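Local coordinates for protein toll-like receptor 13 (Mus musculus, PDB 4Z0C) that recognizes and binds bacterial 23S rRNA as an innate immune receptor and signals through MYD88 and TRAF6 to activate NF-kappa-B, at residues L61-L66 / L85-L90; K109-S114 / K133-S138; P424-L429 / K448-L453; N473-D478 / L495-I500. All coordinates share one frame; numbering follows the deposited sequence.

Interaction 1 of 4, residues L61-L66 / L85-L90; sequences LVDLRL and LTLLNL. With NAG (2-acetamido-2-deoxy-beta-D-glucopyranose), chain E.
Leu87 on strand 87-89 lays its methyl groups alongside a carboxylate that is already engaged in a salt bridge: CD1 of Leu87 sits 3.7 Å from OD2 of Asp63, and Arg65, two residues further along strand 63-65, grips that same acid side-on. Arg65 NE reaches Asp63 OD1 at 3.0 Å and NH2 reaches OD2 at 3.3 Å, both on the syn side and close to the guanidinium plane. The extended Arg65 chain, with CG beside its own backbone N (chi1 -63°), carries the group back over the strand to the acid. The two bonds hold the guanidinium's rotation, and a glycan sugar, NAG, covers one face, its C6 lying 4.0 Å above the plane. CG of Arg65 rests against CB of Asn89. The amide of Asn89 turns elsewhere, its OD1 accepting from the backbone N of Val91.

On the other face of the sheet the side chains are all leucines. Leu64 and Leu88 point the same way, side by side, and CD1 of Leu85 slides under the backbone of Val62 to reach CB of both Leu61 and Leu64. Leu66 and Leu90 meet through their CD1 methyls at 3.7 Å.

Between the faces the backbones pair in parallel. Val62 O takes two N-H groups, from Thr86 N at 2.8 Å and Leu87 N at 3.2 Å, where the chain enters the strand; Leu64 and Asn89 continue the pairing. Consecutive parallel strands with inward leucines and a mostly polar opposite face are the hallmark of a leucine-rich repeat solenoid, here LRR 2 against LRR 3.

Interaction 2 of 4, residues K109-S114 / K133-S138; sequences KTLLLS and KYLSLS
Leu111 and Leu135 lie side by side on the buried face, and here the contact is tight: CD1 of Leu135 lodges 3.8 Å from CD2 of Leu111 and 3.5 Å from the backbone O of Leu111. Their near-identical chi1 values (173° and 177°) make the two isobutyl groups lie parallel. Leu113 and Leu137, in a different rotamer, also lie side by side, CD1 of Leu113 against CD2 of Leu137, and helix 145-152 closes over Leu135 and Leu137 through Val152 and Ile148. Parallel backbone bonds tie the strands together; Lys109 O accepts from both Lys133 N and Tyr134 N.

The other face is mixed. At one end Ser114 OG and Ser136 OG share a close 3.0 Å hydrogen bond, and Leu112 CD2 packs on Ser136 CB. Thr110 brings CG2 to the edge of the Tyr134 ring, 3.8 Å from CD2, while CB of the preceding Lys133 covers one ring face. The lysine end is loose: the two chains run alongside each other and touch only through carbons, CE of Lys109 to CD of Lys133. Lys133 NZ makes a weak bond to Tyr134 OH and a long, weak ion pair with Glu159.

The chemistry thus divides: leucine methyls exclude water from the core of LRR 4 and LRR 5, whereas the 5.9 Å between Lys109 NZ and Lys133 NZ and the weak pull of Glu159 on Lys133 probably ease the repulsion.

Interaction 3 of 4, residues P424-L429 / K448-L453; sequences PNLEVL and KKLQSL
Lys449 stretches along the 424-429 segment and ends on Asn425, its NZ donating to OD1 at 3.0 Å in the plane of the amide carbonyl. CD of Lys449 passes 3.7 Å from Pro424 O, and the bend at chi3 (79°) then turns CE and NZ to the amide. Further along, the Glu427 and Gln451 side chains run in the same direction with their flat ends 52° apart, touching loosely through Glu427 CG and Gln451 OE1. Glu427 O accepts from Gln451 N at 2.7 Å and from Ser452 N at 3.0 Å, which starts the parallel pairing of strands 428-430 and 452-454. On the inner side CD1 of Leu450 tucks in 3.4 Å from the carbonyl carbon of Glu427 and also reaches CB of Leu429, whose CD2 packs on Leu453.

Around this shell lie two waters. One joins Leu426 O to Lys449 N. Another donates to Asn425 O and to Glu427 OE2, the latter at 2.7 Å, and makes a weak link to Lys449 NZ. Further out, the backbone O of Phe400 receives Asn425 ND2, so both ends of that amide are engaged, and Leu405 packs against Leu426 and Leu429.

Glu427 OE2 and Lys449 NZ remain 5.1 Å apart, with the water between them. Their attraction is therefore probably softened by solvent, and the lysine's direct grip between LRR 17 and LRR 18 is on a neutral amide oxygen.

Interaction 4 of 4, residues N473-D478 / L495-I500; sequences NLRSLD and LEKLLI. With nucleotides of chain C.
Arg475 O takes two backbone N-H groups, Leu499 N at 2.8 Å and Ile500 N at 3.0 Å, where LRR 19 joins LRR 20 in the leucine-rich repeat solenoid. Leu477 N then donates to Ile500 O, continuing the parallel pairing, which runs on to Lys502. The Arg475 side chain, bent at chi2 (-63°), swings across the turn of residues 495-498 and makes a weak hydrogen bond from NH1 to Lys497 O (3.0 Å, 124°). CB of Lys497 lies 3.6 Å over one guanidinium face, toward the rim, and the arginine and lysine ends stay well apart. A water lies 2.7 Å from Leu474 O.

Inside, CD1 of Leu498 packs against the 474-477 backbone, 3.5 Å from the carbonyl carbon of Arg475 and near CB of Leu477. Leu474 lies alongside Leu498, whereas Leu495 crosses Leu477 at about a right angle.

Strand 476-478 ends at the RNA. Asp478 OD1 is held by the backbone N of Met480, and an adenine base packs on the same side chain. Its other oxygen, OD2, accepts from both N1 of guanine G3 of chain C, at 2.8 Å, and N2, at 3.1 Å.

The four contacts sample one solenoid, the leucine-rich-repeat ectodomain of the receptor, at two distant places. Interactions 1 and 2 are neighbours, centres 11 Å apart, with strand 87-89 beside strand 110-112: Leu90 N lies 2.8 Å from Leu112 O, and Leu88 CD2 packs on Leu111 CD1. Interactions 3 and 4 are spaced likewise, Gln451 O lying 2.7 Å from Arg475 N. The two pairs sit on opposite sides of the chain's centre, with centres about 40 to 42 Å apart. Interaction 4 touches the bound RNA directly through Asp478, whereas the nearest atoms of interactions 1, 2 and 3 are about 8, 9 and 8 Å from it. Glycan sugars touch interactions 1 and 2.

Interaction 1 of 4, residues L61-L66 / L85-L90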
# COMPACT_ATOMS: atom_id res chain seq x y z
N LEU A 61 7.67 -12.27 42.74
CA LEU A 61 8.19 -12.14 41.36
C LEU A 61 8.86 -13.43 40.89
O LEU A 61 9.64 -14.06 41.63
CB LEU A 61 9.19 -11.00 41.24
CG LEU A 61 8.73 -9.56 41.40
CD1 LEU A 61 9.92 -8.62 41.24
CD2 LEU A 61 7.62 -9.24 40.42
N VAL A 62 8.58 -13.80 39.66
CA VAL A 62 9.18 -14.98 39.07
C VAL A 62 10.06 -14.55 37.91
O VAL A 62 11.11 -15.14 37.67
CB VAL A 62 8.10 -15.96 38.56
CG1 VAL A 62 8.72 -17.05 37.74
CG2 VAL A 62 7.36 -16.57 39.74
N ASP A 63 9.63 -13.51 37.21
CA ASP A 63 10.26 -13.06 35.98
C ASP A 63 10.48 -11.55 36.07
O ASP A 63 9.53 -10.79 36.12
CB ASP A 63 9.31 -13.40 34.82
CG ASP A 63 9.91 -13.16 33.44
OD1 ASP A 63 10.51 -12.09 33.19
OD2 ASP A 63 9.74 -14.05 32.58
N LEU A 64 11.73 -11.11 36.07
CA LEU A 64 12.01 -9.69 36.16
C LEU A 64 12.88 -9.30 34.98
O LEU A 64 13.95 -9.88 34.77
CB LEU A 64 12.76 -9.37 37.44
CG LEU A 64 13.15 -7.91 37.66
CD1 LEU A 64 11.89 -7.04 37.68
CD2 LEU A 64 13.93 -7.75 38.96
N ARG A 65 12.42 -8.32 34.20
CA ARG A 65 13.17 -7.87 33.03
C ARG A 65 13.48 -6.39 33.12
O ARG A 65 12.59 -5.55 33.15
CB ARG A 65 12.41 -8.18 31.75
CG ARG A 65 12.20 -9.65 31.51
CD ARG A 65 11.32 -9.92 30.27
NE ARG A 65 10.86 -11.30 30.30
CZ ARG A 65 10.50 -12.01 29.23
NH1 ARG A 65 10.51 -11.46 28.00
NH2 ARG A 65 10.11 -13.27 29.39
N LEU A 66 14.77 -6.09 33.14
CA LEU A 66 15.27 -4.74 33.25
C LEU A 66 16.09 -4.41 32.04
O LEU A 66 17.00 -3.59 32.12
CB LEU A 66 16.14 -4.60 34.49
CG LEU A 66 15.39 -4.60 35.83
CD1 LEU A 66 16.29 -5.04 37.00
CD2 LEU A 66 14.88 -3.20 36.09
N LEU A 85 12.24 -16.05 42.14
CA LEU A 85 12.66 -15.53 40.83
C LEU A 85 13.41 -16.57 40.05
O LEU A 85 14.40 -17.10 40.53
CB LEU A 85 13.54 -14.29 40.97
CG LEU A 85 13.58 -13.36 39.74
CD1 LEU A 85 12.29 -12.56 39.64
CD2 LEU A 85 14.78 -12.41 39.79
N THR A 86 12.94 -16.86 38.84
CA THR A 86 13.60 -17.86 38.00
C THR A 86 14.29 -17.26 36.78
O THR A 86 15.19 -17.87 36.18
CB THR A 86 12.65 -19.00 37.60
OG1 THR A 86 11.53 -18.45 36.89
CG2 THR A 86 12.15 -19.73 38.85
N LEU A 87 13.87 -16.05 36.41
CA LEU A 87 14.50 -15.35 35.29
C LEU A 87 14.89 -13.94 35.69
O LEU A 87 14.10 -13.22 36.29
CB LEU A 87 13.55 -15.35 34.09
CG LEU A 87 14.09 -15.04 32.68
CD1 LEU A 87 13.06 -15.47 31.65
CD2 LEU A 87 14.37 -13.55 32.51
N LEU A 88 16.11 -13.54 35.36
CA LEU A 88 16.54 -12.16 35.60
C LEU A 88 17.21 -11.62 34.36
O LEU A 88 18.24 -12.11 33.95
CB LEU A 88 17.52 -12.08 36.77
CG LEU A 88 18.07 -10.69 37.07
CD1 LEU A 88 16.95 -9.67 37.19
CD2 LEU A 88 18.89 -10.71 38.36
N ASN A 89 16.63 -10.57 33.78
CA ASN A 89 17.13 -10.00 32.53
C ASN A 89 17.78 -8.64 32.80
O ASN A 89 17.12 -7.71 33.26
CB ASN A 89 15.97 -9.86 31.54
CG ASN A 89 16.41 -9.46 30.14
OD1 ASN A 89 17.35 -8.68 29.97
ND2 ASN A 89 15.70 -9.98 29.13
N LEU A 90 19.08 -8.54 32.53
CA LEU A 90 19.83 -7.32 32.76
C LEU A 90 20.51 -6.88 31.46
O LEU A 90 21.45 -6.09 31.47
CB LEU A 90 20.88 -7.57 33.85
CG LEU A 90 20.79 -6.85 35.21
CD1 LEU A 90 19.40 -6.47 35.52
CD2 LEU A 90 21.32 -7.72 36.38
C1 NAG E . 7.70 -7.80 28.97
C2 NAG E . 7.66 -8.11 27.45
C3 NAG E . 6.60 -9.14 27.13
C4 NAG E . 6.83 -10.38 27.97
C5 NAG E . 6.70 -9.92 29.41
C6 NAG E . 6.74 -11.08 30.39
C7 NAG E . 8.27 -6.16 26.12
C8 NAG E . 7.78 -5.06 25.20
N2 NAG E . 7.34 -6.97 26.62
O3 NAG E . 6.59 -9.43 25.76
O4 NAG E . 5.88 -11.39 27.68
O5 NAG E . 7.76 -9.02 29.67
O6 NAG E . 7.02 -10.60 31.69
O7 NAG E . 9.45 -6.27 26.41

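Interaction 2 of 4, residues K109-S114 / K133-S138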
# COMPACT_ATOMS: atom_id res chain seq x y z
N LYS A 109 17.12 -19.38 37.80
CA LYS A 109 17.54 -20.38 36.80
C LYS A 109 18.29 -19.78 35.62
O LYS A 109 19.19 -20.42 35.07
CB LYS A 109 16.34 -21.18 36.31
CG LYS A 109 15.94 -22.27 37.27
CD LYS A 109 14.66 -22.97 36.85
CE LYS A 109 14.81 -23.69 35.54
NZ LYS A 109 13.47 -24.07 35.03
N THR A 110 17.92 -18.58 35.22
CA THR A 110 18.62 -17.91 34.12
C THR A 110 18.95 -16.45 34.40
O THR A 110 18.14 -15.70 34.93
CB THR A 110 17.94 -18.11 32.72
OG1 THR A 110 17.76 -16.84 32.08
CG2 THR A 110 16.61 -18.82 32.82
N LEU A 111 20.19 -16.08 34.12
CA LEU A 111 20.66 -14.72 34.36
C LEU A 111 21.24 -14.19 33.06
O LEU A 111 22.22 -14.74 32.54
CB LEU A 111 21.71 -14.72 35.46
CG LEU A 111 22.42 -13.39 35.72
CD1 LEU A 111 21.45 -12.32 36.13
CD2 LEU A 111 23.50 -13.57 36.78
N LEU A 112 20.67 -13.10 32.55
CA LEU A 112 21.09 -12.54 31.27
C LEU A 112 21.82 -11.22 31.50
O LEU A 112 21.24 -10.24 31.99
CB LEU A 112 19.89 -12.34 30.34
CG LEU A 112 19.04 -13.60 30.14
CD1 LEU A 112 17.80 -13.35 29.29
CD2 LEU A 112 19.87 -14.70 29.55
N LEU A 113 23.09 -11.21 31.14
CA LEU A 113 23.92 -10.02 31.30
C LEU A 113 24.52 -9.59 29.97
O LEU A 113 25.51 -8.85 29.93
CB LEU A 113 25.04 -10.30 32.30
CG LEU A 113 24.59 -10.36 33.76
CD1 LEU A 113 25.65 -11.07 34.57
CD2 LEU A 113 24.41 -8.94 34.25
N SER A 114 23.89 -10.03 28.88
CA SER A 114 24.33 -9.72 27.53
C SER A 114 24.34 -8.22 27.31
O SER A 114 23.62 -7.50 28.00
CB SER A 114 23.41 -10.36 26.50
OG SER A 114 22.68 -11.42 27.09
N LYS A 133 21.15 -22.32 35.95
CA LYS A 133 21.40 -23.25 34.86
C LYS A 133 21.97 -22.55 33.61
O LYS A 133 22.79 -23.14 32.88
CB LYS A 133 20.10 -23.95 34.46
CG LYS A 133 19.64 -25.07 35.35
CD LYS A 133 18.22 -25.48 34.95
CE LYS A 133 18.04 -26.99 34.94
NZ LYS A 133 18.04 -27.46 33.52
N TYR A 134 21.51 -21.33 33.37
CA TYR A 134 21.85 -20.57 32.16
C TYR A 134 22.41 -19.19 32.49
O TYR A 134 21.79 -18.42 33.22
CB TYR A 134 20.61 -20.44 31.25
CG TYR A 134 19.83 -21.74 31.15
CD1 TYR A 134 20.34 -22.81 30.42
CD2 TYR A 134 18.58 -21.90 31.77
CE1 TYR A 134 19.65 -24.01 30.31
CE2 TYR A 134 17.88 -23.11 31.67
CZ TYR A 134 18.43 -24.16 30.93
OH TYR A 134 17.78 -25.37 30.79
N LEU A 135 23.59 -18.90 31.98
CA LEU A 135 24.22 -17.60 32.20
C LEU A 135 24.69 -17.02 30.87
O LEU A 135 25.51 -17.64 30.17
CB LEU A 135 25.43 -17.74 33.13
CG LEU A 135 26.22 -16.46 33.40
CD1 LEU A 135 25.33 -15.44 34.05
CD2 LEU A 135 27.44 -16.73 34.27
N SER A 136 24.19 -15.84 30.52
CA SER A 136 24.63 -15.21 29.29
C SER A 136 25.50 -13.98 29.57
O SER A 136 25.07 -13.05 30.23
CB SER A 136 23.44 -14.84 28.41
OG SER A 136 23.90 -14.15 27.25
N LEU A 137 26.73 -14.00 29.05
CA LEU A 137 27.62 -12.86 29.15
C LEU A 137 28.03 -12.33 27.76
O LEU A 137 29.00 -11.57 27.61
CB LEU A 137 28.88 -13.22 29.96
CG LEU A 137 28.78 -13.65 31.44
CD1 LEU A 137 30.11 -14.15 31.87
CD2 LEU A 137 28.40 -12.51 32.33
N SER A 138 27.27 -12.72 26.74
CA SER A 138 27.57 -12.28 25.37
C SER A 138 27.56 -10.77 25.26
O SER A 138 26.87 -10.09 26.02
CB SER A 138 26.59 -12.86 24.35
OG SER A 138 25.24 -12.51 24.64

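Interaction 3 of 4, residues P424-L429 / K448-L453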
# COMPACT_ATOMS: atom_id res chain seq x y z
N PRO A 424 -0.39 -34.51 -4.34
CA PRO A 424 -1.64 -34.86 -3.66
C PRO A 424 -1.59 -34.78 -2.13
O PRO A 424 -2.66 -34.74 -1.51
CB PRO A 424 -1.89 -36.31 -4.11
CG PRO A 424 -0.54 -36.82 -4.53
CD PRO A 424 0.14 -35.63 -5.13
N ASN A 425 -0.40 -34.75 -1.53
CA ASN A 425 -0.26 -34.69 -0.07
C ASN A 425 0.17 -33.34 0.47
O ASN A 425 0.45 -33.21 1.64
CB ASN A 425 0.77 -35.72 0.41
CG ASN A 425 0.23 -37.13 0.41
OD1 ASN A 425 -0.70 -37.44 1.15
ND2 ASN A 425 0.78 -37.98 -0.47
N LEU A 426 0.26 -32.34 -0.40
CA LEU A 426 0.70 -31.02 0.04
C LEU A 426 -0.22 -30.51 1.15
O LEU A 426 -1.43 -30.74 1.12
CB LEU A 426 0.70 -30.05 -1.14
CG LEU A 426 1.77 -28.95 -1.06
CD1 LEU A 426 3.19 -29.57 -1.08
CD2 LEU A 426 1.57 -27.94 -2.19
N GLU A 427 0.37 -29.86 2.14
CA GLU A 427 -0.38 -29.34 3.28
C GLU A 427 -0.19 -27.83 3.38
O GLU A 427 -1.08 -27.12 3.84
CB GLU A 427 0.04 -30.04 4.59
CG GLU A 427 -0.39 -31.52 4.68
CD GLU A 427 0.15 -32.26 5.93
OE1 GLU A 427 0.92 -31.66 6.71
OE2 GLU A 427 -0.21 -33.44 6.12
N VAL A 428 0.97 -27.35 2.97
CA VAL A 428 1.27 -25.92 3.04
C VAL A 428 1.86 -25.47 1.72
O VAL A 428 2.85 -26.04 1.24
CB VAL A 428 2.29 -25.60 4.13
CG1 VAL A 428 2.56 -24.10 4.17
CG2 VAL A 428 1.80 -26.09 5.48
N LEU A 429 1.27 -24.44 1.12
CA LEU A 429 1.79 -23.89 -0.12
C LEU A 429 2.02 -22.39 -0.01
O LEU A 429 1.07 -21.61 0.17
CB LEU A 429 0.87 -24.23 -1.28
CG LEU A 429 1.20 -23.57 -2.62
CD1 LEU A 429 2.63 -23.93 -3.10
CD2 LEU A 429 0.16 -23.98 -3.63
N LYS A 448 -5.90 -31.73 -2.50
CA LYS A 448 -6.99 -32.21 -1.64
C LYS A 448 -6.70 -32.11 -0.16
O LYS A 448 -7.62 -32.05 0.65
CB LYS A 448 -7.32 -33.68 -1.96
CG LYS A 448 -8.28 -33.91 -3.14
CD LYS A 448 -8.63 -32.63 -3.87
CE LYS A 448 -9.75 -32.84 -4.87
NZ LYS A 448 -9.54 -34.04 -5.71
N LYS A 449 -5.43 -32.10 0.21
CA LYS A 449 -5.03 -32.11 1.61
C LYS A 449 -4.46 -30.78 2.09
O LYS A 449 -3.96 -30.68 3.21
CB LYS A 449 -4.05 -33.25 1.85
CG LYS A 449 -4.71 -34.62 1.77
CD LYS A 449 -3.71 -35.75 1.90
CE LYS A 449 -3.33 -35.99 3.34
NZ LYS A 449 -2.51 -37.21 3.51
N LEU A 450 -4.50 -29.77 1.23
CA LEU A 450 -3.93 -28.47 1.57
C LEU A 450 -4.59 -27.88 2.83
O LEU A 450 -5.81 -27.88 2.95
CB LEU A 450 -4.03 -27.48 0.40
CG LEU A 450 -3.06 -26.30 0.57
CD1 LEU A 450 -1.63 -26.82 0.46
CD2 LEU A 450 -3.34 -25.24 -0.48
N GLN A 451 -3.76 -27.39 3.74
CA GLN A 451 -4.20 -26.92 5.04
C GLN A 451 -4.06 -25.40 5.10
O GLN A 451 -4.92 -24.69 5.61
CB GLN A 451 -3.33 -27.58 6.13
CG GLN A 451 -4.12 -28.15 7.30
CD GLN A 451 -4.03 -29.66 7.41
OE1 GLN A 451 -2.94 -30.22 7.53
NE2 GLN A 451 -5.18 -30.32 7.36
N SER A 452 -2.96 -24.93 4.52
CA SER A 452 -2.56 -23.54 4.59
C SER A 452 -2.13 -23.06 3.20
O SER A 452 -1.32 -23.72 2.53
CB SER A 452 -1.41 -23.40 5.59
OG SER A 452 -0.89 -22.08 5.62
N LEU A 453 -2.69 -21.96 2.74
CA LEU A 453 -2.33 -21.36 1.46
C LEU A 453 -2.00 -19.88 1.64
O LEU A 453 -2.83 -19.10 2.11
CB LEU A 453 -3.47 -21.52 0.44
CG LEU A 453 -3.34 -20.76 -0.90
CD1 LEU A 453 -2.04 -21.09 -1.62
CD2 LEU A 453 -4.53 -21.04 -1.85
O HOH W 1 -2.90 -31.67 -1.05
O HOH W 2 0.12 -35.14 4.00

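Interaction 4 of 4, residues N473-D478 / L495-I500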
# COMPACT_ATOMS: atom_id res chain seq x y z
N ASN A 473 -10.14 -29.21 2.57
CA ASN A 473 -9.49 -29.21 3.88
C ASN A 473 -8.72 -27.95 4.22
O ASN A 473 -7.93 -27.95 5.17
CB ASN A 473 -8.58 -30.43 4.03
CG ASN A 473 -9.36 -31.72 4.13
OD1 ASN A 473 -10.15 -31.92 5.05
ND2 ASN A 473 -9.14 -32.61 3.17
N LEU A 474 -8.88 -26.89 3.43
CA LEU A 474 -8.12 -25.68 3.70
C LEU A 474 -8.57 -25.08 5.02
O LEU A 474 -9.78 -24.91 5.27
CB LEU A 474 -8.21 -24.67 2.57
CG LEU A 474 -7.05 -23.67 2.63
CD1 LEU A 474 -5.74 -24.35 2.25
CD2 LEU A 474 -7.32 -22.47 1.74
N ARG A 475 -7.60 -24.77 5.87
CA ARG A 475 -7.89 -24.24 7.19
C ARG A 475 -7.52 -22.76 7.25
O ARG A 475 -8.15 -21.97 7.96
CB ARG A 475 -7.12 -25.03 8.25
CG ARG A 475 -7.53 -26.50 8.31
CD ARG A 475 -8.99 -26.62 8.72
NE ARG A 475 -9.44 -28.01 8.86
CZ ARG A 475 -10.66 -28.36 9.27
NH1 ARG A 475 -11.56 -27.43 9.57
NH2 ARG A 475 -10.97 -29.65 9.37
N SER A 476 -6.50 -22.40 6.49
CA SER A 476 -6.01 -21.03 6.54
C SER A 476 -5.78 -20.45 5.12
O SER A 476 -5.19 -21.09 4.25
CB SER A 476 -4.73 -20.99 7.37
OG SER A 476 -4.28 -19.66 7.51
N LEU A 477 -6.27 -19.25 4.87
CA LEU A 477 -6.08 -18.62 3.56
C LEU A 477 -5.63 -17.18 3.75
O LEU A 477 -6.36 -16.35 4.30
CB LEU A 477 -7.38 -18.69 2.74
CG LEU A 477 -7.46 -18.02 1.36
CD1 LEU A 477 -6.41 -18.50 0.32
CD2 LEU A 477 -8.87 -18.21 0.80
N ASP A 478 -4.41 -16.90 3.29
CA ASP A 478 -3.81 -15.58 3.42
C ASP A 478 -3.84 -14.84 2.07
O ASP A 478 -3.13 -15.23 1.13
CB ASP A 478 -2.38 -15.71 3.91
CG ASP A 478 -1.72 -14.36 4.19
OD1 ASP A 478 -2.28 -13.32 3.77
OD2 ASP A 478 -0.64 -14.32 4.81
N LEU A 495 -14.77 -23.92 0.32
CA LEU A 495 -14.05 -23.66 1.55
C LEU A 495 -14.87 -23.80 2.84
O LEU A 495 -14.76 -22.98 3.74
CB LEU A 495 -13.44 -22.26 1.47
CG LEU A 495 -12.49 -22.06 0.29
CD1 LEU A 495 -11.90 -20.66 0.25
CD2 LEU A 495 -11.39 -23.09 0.34
N GLU A 496 -15.64 -24.87 2.96
CA GLU A 496 -16.58 -24.96 4.08
C GLU A 496 -15.91 -25.27 5.43
O GLU A 496 -16.53 -25.13 6.49
CB GLU A 496 -17.65 -26.01 3.81
CG GLU A 496 -18.59 -25.68 2.68
CD GLU A 496 -19.68 -26.72 2.53
OE1 GLU A 496 -19.66 -27.71 3.30
OE2 GLU A 496 -20.54 -26.57 1.65
N LYS A 497 -14.63 -25.64 5.36
CA LYS A 497 -13.87 -26.00 6.54
C LYS A 497 -12.84 -24.93 6.89
O LYS A 497 -12.06 -25.10 7.83
CB LYS A 497 -13.17 -27.34 6.32
CG LYS A 497 -14.08 -28.56 6.46
CD LYS A 497 -13.28 -29.85 6.23
CE LYS A 497 -14.14 -31.09 6.43
NZ LYS A 497 -15.08 -31.33 5.29
N LEU A 498 -12.82 -23.85 6.12
CA LEU A 498 -11.87 -22.75 6.36
C LEU A 498 -12.04 -22.11 7.75
O LEU A 498 -13.17 -21.79 8.17
CB LEU A 498 -12.01 -21.66 5.30
CG LEU A 498 -10.84 -20.68 5.26
CD1 LEU A 498 -9.57 -21.36 4.73
CD2 LEU A 498 -11.17 -19.45 4.45
N LEU A 499 -10.93 -21.93 8.47
CA LEU A 499 -10.96 -21.37 9.83
C LEU A 499 -10.52 -19.92 9.87
O LEU A 499 -11.02 -19.13 10.67
CB LEU A 499 -10.06 -22.17 10.77
CG LEU A 499 -10.53 -23.60 11.04
CD1 LEU A 499 -9.60 -24.31 12.03
CD2 LEU A 499 -11.97 -23.59 11.53
N ILE A 500 -9.54 -19.59 9.03
CA ILE A 500 -8.90 -18.29 9.06
C ILE A 500 -8.86 -17.73 7.65
O ILE A 500 -8.40 -18.40 6.73
CB ILE A 500 -7.45 -18.39 9.55
CG1 ILE A 500 -7.39 -18.97 10.97
CG2 ILE A 500 -6.77 -17.04 9.52
CD1 ILE A 500 -5.96 -19.32 11.42
P G C 3 4.08 -3.75 8.38
OP1 G C 3 4.07 -3.15 7.03
OP2 G C 3 3.82 -2.86 9.53
O5' G C 3 3.01 -4.93 8.35
C5' G C 3 1.70 -4.66 8.84
C4' G C 3 1.05 -5.84 9.53
O4' G C 3 0.71 -6.86 8.56
C3' G C 3 1.89 -6.54 10.61
O3' G C 3 1.02 -7.10 11.58
C2' G C 3 2.51 -7.69 9.83
O2' G C 3 2.87 -8.78 10.64
C1' G C 3 1.36 -8.07 8.88
N9 G C 3 1.75 -8.69 7.63
C8 G C 3 2.59 -8.18 6.67
N7 G C 3 2.70 -8.97 5.64
C5 G C 3 1.87 -10.05 5.92
C6 G C 3 1.58 -11.22 5.17
O6 G C 3 2.01 -11.58 4.07
N1 G C 3 0.68 -12.04 5.82
C2 G C 3 0.14 -11.78 7.06
N2 G C 3 -0.70 -12.72 7.52
N3 G C 3 0.40 -10.70 7.78
C4 G C 3 1.27 -9.88 7.15
O HOH W 3 -11.81 -25.66 3.74